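Local coordinates for protein endo-1,4-beta-xylanase (Pseudoalteromonas haloplanktis, PDB 1H12) that hydrolyses xylan as a cold-adapted family 8 glycoside hydrolase, probably cutting internal beta-1,4 linkages within the polysaccharide chain, at residues A[251-264]-A[271-285]. Numbering follows the deposited sequence.
Sequences LPTFLSRLDGSPVI and QANPGQWYEFDAWRV
In the (alpha/alpha)6 barrel of family 8 glycoside hydrolases, the long connection after helix 219-243 folds back on itself, and Phe-254 packs against residues 271-285, which end in the first turn of helix 283-296. The case illustrates how segments with almost no regular structure can be joined by two backbone bonds flanking a buried aromatic side chain. Phe-254 N donates to Trp-277 O (2.9 Å), and Leu-255 N to Gly-275 O (3.0 Å), the latter nearly straight at 170° and on a lone pair of the carbonyl. Gly-275 sits so close to Val-263 that a beta carbon would clash with Val-263 O. With CG anti to the backbone N (chi1 171°), the Phe-254 ring is carried in among oxygens: Asn-273 O and Pro-274 O lie at its edge, the former 3.5 Å from CE2, and Asp-281 OD2 also comes to the edge, near CE1. Leu-255 CG covers one face. The carboxylate of Glu-279 approaches obliquely, its plane 27° from the ring's, with OE2 3.5 Å from Phe-254 CB. The Glu-279 side chain bends at chi2, and its OE1 accepts a hydrogen bond from Asp-281 N and its OE2 one from Ala-282 N (2.8 Å), holding the helical residues 280-282 that lead toward helix 283-296. An alanine in place of Glu-279 would remove both acceptors and is likely to leave those two N-H groups without their mates and a gap beside Phe-254 CB. Asp-281 is salt-bridged to Arg-284, which also pairs with Asp-144 and Glu-78. At the far end, Pro-252 CG packs against Val-285 CB (3.7 Å), the two side chains pointing in opposite directions, while Leu-251 CD1 lies over one face of the Tyr-278 ring. Pro-252 O, buried and without a hydrogen-bonding partner, rests in plane at that ring's edge, 3.4 Å from Tyr-278 CD1.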
loop_
_atom_site.group_PDB
_atom_site.type_symbol
_atom_site.label_atom_id
_atom_site.label_comp_id
_atom_site.label_asym_id
_atom_site.label_seq_id
_atom_site.Cartn_x
_atom_site.Cartn_y
_atom_site.Cartn_z
ATOM N N LEU A 251 -12.491 5.364 -12.726
ATOM C CA LEU A 251 -11.775 4.477 -11.802
ATOM C C LEU A 251 -10.467 4.048 -12.424
ATOM O O LEU A 251 -10.406 3.643 -13.593
ATOM C CB LEU A 251 -12.611 3.242 -11.415
ATOM C CG LEU A 251 -13.836 3.506 -10.582
ATOM C CD1 LEU A 251 -14.563 2.201 -10.302
ATOM C CD2 LEU A 251 -13.475 4.222 -9.267
ATOM N N PRO A 252 -9.380 4.077 -11.630
ATOM C CA PRO A 252 -8.107 3.582 -12.102
ATOM C C PRO A 252 -8.122 2.057 -12.220
ATOM O O PRO A 252 -9.014 1.400 -11.673
ATOM C CB PRO A 252 -7.148 4.062 -11.019
ATOM C CG PRO A 252 -7.993 3.975 -9.762
ATOM C CD PRO A 252 -9.380 4.418 -10.197
ATOM N N THR A 253 -7.116 1.513 -12.921
ATOM C CA THR A 253 -7.117 0.104 -13.276
ATOM C C THR A 253 -5.926 -0.646 -12.673
ATOM O O THR A 253 -4.955 -0.050 -12.200
ATOM C CB THR A 253 -7.215 -0.109 -14.781
ATOM O OG1 THR A 253 -6.014 0.298 -15.442
ATOM C CG2 THR A 253 -8.367 0.692 -15.364
ATOM N N PHE A 254 -6.032 -1.958 -12.724
ATOM C CA PHE A 254 -5.018 -2.893 -12.268
ATOM C C PHE A 254 -3.653 -2.638 -12.907
ATOM O O PHE A 254 -2.643 -2.481 -12.233
ATOM C CB PHE A 254 -5.554 -4.310 -12.557
ATOM C CG PHE A 254 -4.590 -5.432 -12.367
ATOM C CD1 PHE A 254 -3.568 -5.417 -11.422
ATOM C CD2 PHE A 254 -4.716 -6.571 -13.164
ATOM C CE1 PHE A 254 -2.695 -6.513 -11.303
ATOM C CE2 PHE A 254 -3.859 -7.651 -13.058
ATOM C CZ PHE A 254 -2.855 -7.610 -12.144
ATOM N N LEU A 255 -3.624 -2.625 -14.250
ATOM C CA LEU A 255 -2.403 -2.509 -15.008
ATOM C C LEU A 255 -2.481 -1.339 -15.979
ATOM O O LEU A 255 -3.549 -0.992 -16.488
ATOM C CB LEU A 255 -2.105 -3.797 -15.799
ATOM C CG LEU A 255 -1.792 -5.010 -14.934
ATOM C CD1 LEU A 255 -1.675 -6.246 -15.790
ATOM C CD2 LEU A 255 -0.521 -4.814 -14.109
ATOM N N SER A 256 -1.308 -0.745 -16.255
ATOM C CA SER A 256 -1.180 0.373 -17.139
ATOM C C SER A 256 0.102 0.294 -17.935
ATOM O O SER A 256 1.139 -0.203 -17.438
ATOM C CB SER A 256 -1.137 1.682 -16.299
ATOM O OG SER A 256 -1.019 2.860 -17.072
ATOM N N ARG A 257 0.093 0.839 -19.130
ATOM C CA ARG A 257 1.325 1.115 -19.843
ATOM C C ARG A 257 2.016 2.322 -19.243
ATOM O O ARG A 257 1.452 3.034 -18.405
ATOM C CB ARG A 257 1.027 1.339 -21.354
ATOM C CG ARG A 257 0.305 0.163 -21.949
ATOM C CD ARG A 257 1.118 -1.087 -21.785
ATOM N NE ARG A 257 0.605 -2.236 -22.547
ATOM C CZ ARG A 257 1.187 -3.400 -22.564
ATOM N NH1 ARG A 257 2.299 -3.609 -21.865
ATOM N NH2 ARG A 257 0.689 -4.407 -23.258
ATOM N N LEU A 258 3.252 2.594 -19.671
ATOM C CA LEU A 258 4.042 3.668 -19.069
ATOM C C LEU A 258 3.558 5.045 -19.410
ATOM O O LEU A 258 3.918 5.990 -18.757
ATOM C CB LEU A 258 5.515 3.452 -19.362
ATOM C CG LEU A 258 6.122 2.176 -18.843
ATOM C CD1 LEU A 258 7.627 2.230 -18.958
ATOM C CD2 LEU A 258 5.729 1.731 -17.506
ATOM N N ASP A 259 2.667 5.164 -20.411
ATOM C CA ASP A 259 2.005 6.415 -20.753
ATOM C C ASP A 259 0.689 6.619 -19.981
ATOM O O ASP A 259 -0.040 7.590 -20.249
ATOM C CB ASP A 259 1.820 6.562 -22.244
ATOM C CG ASP A 259 0.829 5.632 -22.791
ATOM O OD1 ASP A 259 0.286 4.726 -22.102
ATOM O OD2 ASP A 259 0.565 5.674 -24.028
ATOM N N GLY A 260 0.345 5.697 -19.098
ATOM C CA GLY A 260 -0.879 5.742 -18.327
ATOM C C GLY A 260 -2.049 5.023 -18.939
ATOM O O GLY A 260 -3.128 4.970 -18.323
ATOM N N SER A 261 -1.907 4.474 -20.135
ATOM C CA SER A 261 -3.013 3.814 -20.781
ATOM C C SER A 261 -3.359 2.512 -20.065
ATOM O O SER A 261 -2.488 1.648 -19.914
ATOM C CB SER A 261 -2.657 3.428 -22.241
ATOM O OG SER A 261 -2.398 4.566 -23.013
ATOM N N PRO A 262 -4.602 2.302 -19.650
ATOM C CA PRO A 262 -4.971 0.985 -19.119
ATOM C C PRO A 262 -4.592 -0.128 -20.062
ATOM O O PRO A 262 -4.805 -0.028 -21.278
ATOM C CB PRO A 262 -6.476 1.092 -18.916
ATOM C CG PRO A 262 -6.699 2.572 -18.673
ATOM C CD PRO A 262 -5.734 3.256 -19.602
ATOM N N VAL A 263 -4.144 -1.240 -19.507
ATOM C CA VAL A 263 -3.944 -2.444 -20.258
ATOM C C VAL A 263 -5.301 -3.105 -20.452
ATOM O O VAL A 263 -6.047 -3.270 -19.514
ATOM C CB VAL A 263 -3.003 -3.378 -19.517
ATOM C CG1 VAL A 263 -3.005 -4.781 -20.110
ATOM C CG2 VAL A 263 -1.609 -2.809 -19.481
ATOM N N ILE A 264 -5.615 -3.476 -21.715
ATOM C CA ILE A 264 -6.912 -4.041 -22.032
ATOM C C ILE A 264 -6.801 -5.565 -22.104
ATOM O O ILE A 264 -6.064 -6.094 -22.952
ATOM C CB ILE A 264 -7.472 -3.412 -23.345
ATOM C CG1 ILE A 264 -7.518 -1.904 -23.264
ATOM C CG2 ILE A 264 -8.826 -3.992 -23.655
ATOM C CD1 ILE A 264 -8.254 -1.298 -22.111
ATOM N N GLN A 271 -1.613 -14.114 -15.504
ATOM C CA GLN A 271 -2.261 -12.850 -15.094
ATOM C C GLN A 271 -3.557 -13.184 -14.435
ATOM O O GLN A 271 -4.400 -13.933 -14.921
ATOM C CB GLN A 271 -2.482 -12.007 -16.328
ATOM C CG GLN A 271 -3.124 -10.685 -16.086
ATOM C CD GLN A 271 -3.273 -9.873 -17.356
ATOM O OE1 GLN A 271 -4.144 -8.895 -17.395
ATOM N NE2 GLN A 271 -2.516 -10.178 -18.323
ATOM N N ALA A 272 -3.799 -12.565 -13.267
ATOM C CA ALA A 272 -4.960 -12.975 -12.481
ATOM C C ALA A 272 -6.301 -12.420 -12.976
ATOM O O ALA A 272 -7.310 -13.043 -12.828
ATOM C CB ALA A 272 -4.761 -12.430 -11.000
ATOM N N ASN A 273 -6.314 -11.218 -13.546
ATOM C CA ASN A 273 -7.543 -10.497 -13.941
ATOM C C ASN A 273 -7.206 -9.650 -15.139
ATOM O O ASN A 273 -6.038 -9.257 -15.284
ATOM C CB ASN A 273 -7.964 -9.516 -12.726
ATOM C CG ASN A 273 -8.407 -10.227 -11.566
ATOM O OD1 ASN A 273 -9.385 -11.040 -11.647
ATOM N ND2 ASN A 273 -7.726 -10.040 -10.504
ATOM N N PRO A 274 -8.217 -9.252 -15.916
ATOM C CA PRO A 274 -7.984 -8.300 -17.006
ATOM C C PRO A 274 -7.332 -7.026 -16.522
ATOM O O PRO A 274 -7.592 -6.538 -15.412
ATOM C CB PRO A 274 -9.371 -8.049 -17.574
ATOM C CG PRO A 274 -10.103 -9.329 -17.252
ATOM C CD PRO A 274 -9.607 -9.689 -15.877
ATOM N N GLY A 275 -6.486 -6.449 -17.373
ATOM C CA GLY A 275 -5.752 -5.259 -16.968
ATOM C C GLY A 275 -6.556 -4.019 -16.674
ATOM O O GLY A 275 -6.125 -3.174 -15.891
ATOM N N GLN A 276 -7.740 -3.949 -17.275
ATOM C CA GLN A 276 -8.561 -2.746 -17.174
ATOM C C GLN A 276 -9.536 -2.833 -16.037
ATOM O O GLN A 276 -10.327 -1.893 -15.818
ATOM C CB GLN A 276 -9.302 -2.420 -18.483
ATOM C CG GLN A 276 -10.582 -3.214 -18.753
ATOM C CD GLN A 276 -10.397 -4.604 -19.204
ATOM O OE1 GLN A 276 -9.261 -5.070 -19.415
ATOM N NE2 GLN A 276 -11.485 -5.303 -19.444
ATOM N N TRP A 277 -9.518 -3.908 -15.269
ATOM C CA TRP A 277 -10.391 -3.941 -14.106
ATOM C C TRP A 277 -9.898 -3.006 -13.020
ATOM O O TRP A 277 -8.710 -2.942 -12.724
ATOM C CB TRP A 277 -10.403 -5.355 -13.488
ATOM C CG TRP A 277 -11.272 -6.332 -14.194
ATOM C CD1 TRP A 277 -11.850 -6.203 -15.415
ATOM C CD2 TRP A 277 -11.713 -7.587 -13.684
ATOM N NE1 TRP A 277 -12.621 -7.311 -15.686
ATOM C CE2 TRP A 277 -12.566 -8.146 -14.626
ATOM C CE3 TRP A 277 -11.459 -8.272 -12.535
ATOM C CZ2 TRP A 277 -13.206 -9.369 -14.443
ATOM C CZ3 TRP A 277 -12.123 -9.503 -12.334
ATOM C CH2 TRP A 277 -12.974 -9.991 -13.309
ATOM N N TYR A 278 -10.863 -2.302 -12.409
ATOM C CA TYR A 278 -10.700 -1.754 -11.085
ATOM C C TYR A 278 -10.954 -2.908 -10.159
ATOM O O TYR A 278 -12.096 -3.380 -10.021
ATOM C CB TYR A 278 -11.674 -0.594 -10.852
ATOM C CG TYR A 278 -11.800 -0.132 -9.426
ATOM C CD1 TYR A 278 -10.953 0.806 -8.890
ATOM C CD2 TYR A 278 -12.762 -0.660 -8.600
ATOM C CE1 TYR A 278 -11.104 1.233 -7.566
ATOM C CE2 TYR A 278 -12.920 -0.250 -7.315
ATOM C CZ TYR A 278 -12.106 0.709 -6.777
ATOM O OH TYR A 278 -12.300 1.114 -5.468
ATOM N N GLU A 279 -9.906 -3.432 -9.558
ATOM C CA GLU A 279 -9.962 -4.603 -8.702
ATOM C C GLU A 279 -9.144 -4.334 -7.443
ATOM O O GLU A 279 -8.928 -3.193 -7.043
ATOM C CB GLU A 279 -9.596 -5.874 -9.493
ATOM C CG GLU A 279 -8.308 -5.801 -10.262
ATOM C CD GLU A 279 -7.134 -5.256 -9.461
ATOM O OE1 GLU A 279 -6.362 -6.029 -8.836
ATOM O OE2 GLU A 279 -7.045 -3.993 -9.420
ATOM N N PHE A 280 -8.699 -5.387 -6.764
ATOM C CA PHE A 280 -8.084 -5.257 -5.467
ATOM C C PHE A 280 -6.862 -4.348 -5.445
ATOM O O PHE A 280 -6.753 -3.531 -4.546
ATOM C CB PHE A 280 -7.779 -6.665 -4.942
ATOM C CG PHE A 280 -9.024 -7.590 -5.138
ATOM C CD1 PHE A 280 -10.107 -7.440 -4.286
ATOM C CD2 PHE A 280 -9.191 -8.421 -6.296
ATOM C CE1 PHE A 280 -11.285 -8.190 -4.465
ATOM C CE2 PHE A 280 -10.371 -9.144 -6.443
ATOM C CZ PHE A 280 -11.387 -9.016 -5.536
ATOM N N ASP A 281 -5.945 -4.487 -6.399
ATOM C CA ASP A 281 -4.822 -3.583 -6.447
ATOM C C ASP A 281 -5.309 -2.138 -6.651
ATOM O O ASP A 281 -4.886 -1.218 -5.959
ATOM C CB ASP A 281 -3.827 -3.928 -7.550
ATOM C CG ASP A 281 -2.755 -4.894 -7.158
ATOM O OD1 ASP A 281 -2.801 -5.414 -5.985
ATOM O OD2 ASP A 281 -1.818 -5.146 -7.930
ATOM N N ALA A 282 -6.191 -1.964 -7.633
ATOM C CA ALA A 282 -6.651 -0.638 -8.000
ATOM C C ALA A 282 -7.287 0.103 -6.869
ATOM O O ALA A 282 -7.256 1.340 -6.844
ATOM C CB ALA A 282 -7.548 -0.704 -9.212
ATOM N N TRP A 283 -7.882 -0.590 -5.903
ATOM C CA TRP A 283 -8.442 0.050 -4.727
ATOM C C TRP A 283 -7.464 1.047 -4.112
ATOM O O TRP A 283 -7.878 2.067 -3.563
ATOM C CB TRP A 283 -8.780 -0.913 -3.601
ATOM C CG TRP A 283 -9.868 -1.926 -3.820
ATOM C CD1 TRP A 283 -10.691 -2.104 -4.903
ATOM C CD2 TRP A 283 -10.223 -2.938 -2.880
ATOM N NE1 TRP A 283 -11.524 -3.157 -4.667
ATOM C CE2 TRP A 283 -11.238 -3.692 -3.437
ATOM C CE3 TRP A 283 -9.767 -3.268 -1.598
ATOM C CZ2 TRP A 283 -11.779 -4.764 -2.759
ATOM C CZ3 TRP A 283 -10.299 -4.300 -0.933
ATOM C CH2 TRP A 283 -11.281 -5.059 -1.513
ATOM N N ARG A 284 -6.182 0.673 -4.109
ATOM C CA ARG A 284 -5.196 1.453 -3.383
ATOM C C ARG A 284 -4.785 2.729 -4.094
ATOM O O ARG A 284 -4.133 3.562 -3.473
ATOM C CB ARG A 284 -3.925 0.585 -3.121
ATOM C CG ARG A 284 -4.208 -0.652 -2.300
ATOM C CD ARG A 284 -2.953 -1.314 -1.780
ATOM N NE ARG A 284 -1.994 -1.814 -2.765
ATOM C CZ ARG A 284 -2.047 -3.003 -3.335
ATOM N NH1 ARG A 284 -3.099 -3.764 -3.208
ATOM N NH2 ARG A 284 -1.032 -3.437 -4.002
ATOM N N VAL A 285 -5.122 2.875 -5.357
ATOM C CA VAL A 285 -4.656 4.037 -6.101
ATOM C C VAL A 285 -5.132 5.336 -5.473
ATOM O O VAL A 285 -4.308 6.217 -5.195
ATOM C CB VAL A 285 -5.016 3.958 -7.577
ATOM C CG1 VAL A 285 -4.561 5.202 -8.303
ATOM C CG2 VAL A 285 -4.426 2.722 -8.242
#